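Local coordinates for protein RNA polymerase ECF-subfamily sigma factor (Streptomyces venezuelae, PDB 6DXO) that probably directs RNA polymerase to specific promoters as an ECF sigma factor of aerial mycelium formation, and is bound here by its anti-sigma factor, at residues 94-97 with 98-101. Numbering follows the deposited sequence.
Sequences DAVR and RLNP
Arg98 folds back along the preceding turn to meet Asp94, four residues earlier, and illustrates how an i to i+4 ion pair ties together two side chains on neighbouring turns. With CG anti to the carbonyl carbon (chi1 -66°) and a bend at chi3, the chain runs beside Asp94 and brings NH1 to 2.6 Å from Asp94 OD2 in a salt bridge. The carboxylate and guanidinium planes stand 80° apart, so the two groups do not pair flat. A water closes the triangle, donating to Asp94 OD2 and accepting from Arg98 NH2 at 2.7 Å. One face of the guanidinium lies over Ala95 CA and Asp94 O, the latter offset toward the rim, and NH2 comes to 3.3 Å from Ala95 CB.

Two i to i+3 backbone bonds follow: Arg98 N donates to Ala95 O at 3.1 Å. Leu99 N donates to Val96 O at 3.2 Å. Leu99 is buried, its CD1 4.4 Å from Val96 CG1, and both side chains pack on Val107 of helix 101-112 and Leu142 of helix 128-144. Replacing Leu99 by alanine would probably leave Val96 without this apolar neighbour and open a gap against both helices. Beyond it, Asn100 caps Gln103 N as the N-cap residue of helix 101-112, completing a short helix-to-helix connection within the helical region 4 of a sigma-70 family factor.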
ATOM      1  N   ASP A  94      -1.125  15.286   2.079  1.00 39.59           N
ATOM      2  CA  ASP A  94      -1.588  14.938   3.419  1.00 43.18           C
ATOM      3  C   ASP A  94      -2.836  15.757   3.766  1.00 34.60           C
ATOM      4  O   ASP A  94      -3.665  15.340   4.570  1.00 35.36           O
ATOM      5  CB  ASP A  94      -0.484  15.084   4.470  1.00 57.98           C
ATOM      6  CG  ASP A  94      -0.228  16.517   4.851  1.00 66.47           C
ATOM      7  OD1 ASP A  94       0.685  17.134   4.269  1.00 70.03           O
ATOM      8  OD2 ASP A  94      -0.932  17.024   5.744  1.00 71.87           O
ATOM      9  N   ALA A  95      -2.975  16.914   3.128  1.00 33.04           N
ATOM     10  CA  ALA A  95      -4.225  17.661   3.194  1.00 40.94           C
ATOM     11  C   ALA A  95      -5.367  16.826   2.612  1.00 40.04           C
ATOM     12  O   ALA A  95      -6.457  16.783   3.171  1.00 36.79           O
ATOM     13  CB  ALA A  95      -4.098  18.983   2.457  1.00 36.67           C
ATOM     14  N   VAL A  96      -5.113  16.152   1.494  1.00 39.06           N
ATOM     15  CA  VAL A  96      -6.140  15.310   0.873  1.00 30.71           C
ATOM     16  C   VAL A  96      -6.578  14.183   1.804  1.00 30.21           C
ATOM     17  O   VAL A  96      -7.755  13.840   1.876  1.00 30.51           O
ATOM     18  CB  VAL A  96      -5.663  14.695  -0.469  1.00 32.35           C
ATOM     19  CG1 VAL A  96      -6.716  13.742  -1.011  1.00 35.58           C
ATOM     20  CG2 VAL A  96      -5.341  15.782  -1.480  1.00 30.95           C
ATOM     21  N   ARG A  97      -5.615  13.597   2.515  1.00 34.99           N
ATOM     22  CA  ARG A  97      -5.913  12.490   3.414  1.00 38.71           C
ATOM     23  C   ARG A  97      -6.798  12.920   4.587  1.00 41.37           C
ATOM     24  O   ARG A  97      -7.381  12.081   5.266  1.00 42.17           O
ATOM     25  CB  ARG A  97      -4.618  11.847   3.924  1.00 46.43           C
ATOM     26  CG  ARG A  97      -4.042  10.790   2.996  1.00 55.26           C
ATOM     27  CD  ARG A  97      -4.257   9.385   3.557  1.00 64.52           C
ATOM     28  NE  ARG A  97      -5.668   9.081   3.790  1.00 68.14           N
ATOM     29  CZ  ARG A  97      -6.107   7.983   4.399  1.00 67.09           C
ATOM     30  NH1 ARG A  97      -5.244   7.080   4.841  1.00 69.30           N
ATOM     31  NH2 ARG A  97      -7.406   7.785   4.569  1.00 61.55           N
ATOM     32  N   ARG A  98      -6.903  14.230   4.810  1.00 45.02           N
ATOM     33  CA  ARG A  98      -7.694  14.766   5.921  1.00 46.11           C
ATOM     34  C   ARG A  98      -9.167  15.018   5.574  1.00 45.05           C
ATOM     35  O   ARG A  98     -10.004  15.156   6.468  1.00 44.22           O
ATOM     36  CB  ARG A  98      -7.055  16.043   6.474  1.00 54.59           C
ATOM     37  CG  ARG A  98      -5.704  15.828   7.142  1.00 61.62           C
ATOM     38  CD  ARG A  98      -5.214  17.108   7.794  1.00 70.81           C
ATOM     39  NE  ARG A  98      -4.970  18.157   6.810  1.00 79.50           N
ATOM     40  CZ  ARG A  98      -3.772  18.667   6.548  1.00 85.29           C
ATOM     41  NH1 ARG A  98      -2.708  18.232   7.207  1.00 87.30           N
ATOM     42  NH2 ARG A  98      -3.639  19.619   5.636  1.00 87.43           N
ATOM     43  N   LEU A  99      -9.484  15.081   4.282  1.00 37.00           N
ATOM     44  CA  LEU A  99     -10.868  15.274   3.852  1.00 31.08           C
ATOM     45  C   LEU A  99     -11.730  14.114   4.308  1.00 36.28           C
ATOM     46  O   LEU A  99     -11.235  13.003   4.494  1.00 37.42           O
ATOM     47  CB  LEU A  99     -10.953  15.391   2.324  1.00 28.89           C
ATOM     48  CG  LEU A  99     -10.121  16.480   1.653  1.00 28.90           C
ATOM     49  CD1 LEU A  99     -10.117  16.291   0.136  1.00 23.26           C
ATOM     50  CD2 LEU A  99     -10.635  17.865   2.033  1.00 34.66           C
ATOM     51  N   ASN A 100     -13.026  14.362   4.479  1.00 34.25           N
ATOM     52  CA  ASN A 100     -13.955  13.295   4.811  1.00 37.75           C
ATOM     53  C   ASN A 100     -14.015  12.301   3.652  1.00 44.72           C
ATOM     54  O   ASN A 100     -13.536  12.603   2.560  1.00 42.17           O
ATOM     55  CB  ASN A 100     -15.342  13.860   5.144  1.00 43.88           C
ATOM     56  CG  ASN A 100     -16.137  14.236   3.907  1.00 51.72           C
ATOM     57  OD1 ASN A 100     -15.576  14.427   2.830  1.00 54.39           O
ATOM     58  ND2 ASN A 100     -17.452  14.348   4.060  1.00 54.09           N
ATOM     59  N   PRO A 101     -14.580  11.106   3.893  1.00 49.32           N
ATOM     60  CA  PRO A 101     -14.647  10.049   2.876  1.00 49.29           C
ATOM     61  C   PRO A 101     -15.157  10.518   1.507  1.00 41.74           C
ATOM     62  O   PRO A 101     -14.482  10.280   0.503  1.00 39.70           O
ATOM     63  CB  PRO A 101     -15.609   9.020   3.494  1.00 51.62           C
ATOM     64  CG  PRO A 101     -16.183   9.677   4.729  1.00 55.07           C
ATOM     65  CD  PRO A 101     -15.160  10.662   5.170  1.00 54.41           C
TER
HETATM   66  O   HOH W   1      -1.027  19.523   5.126  1.00 44.74           O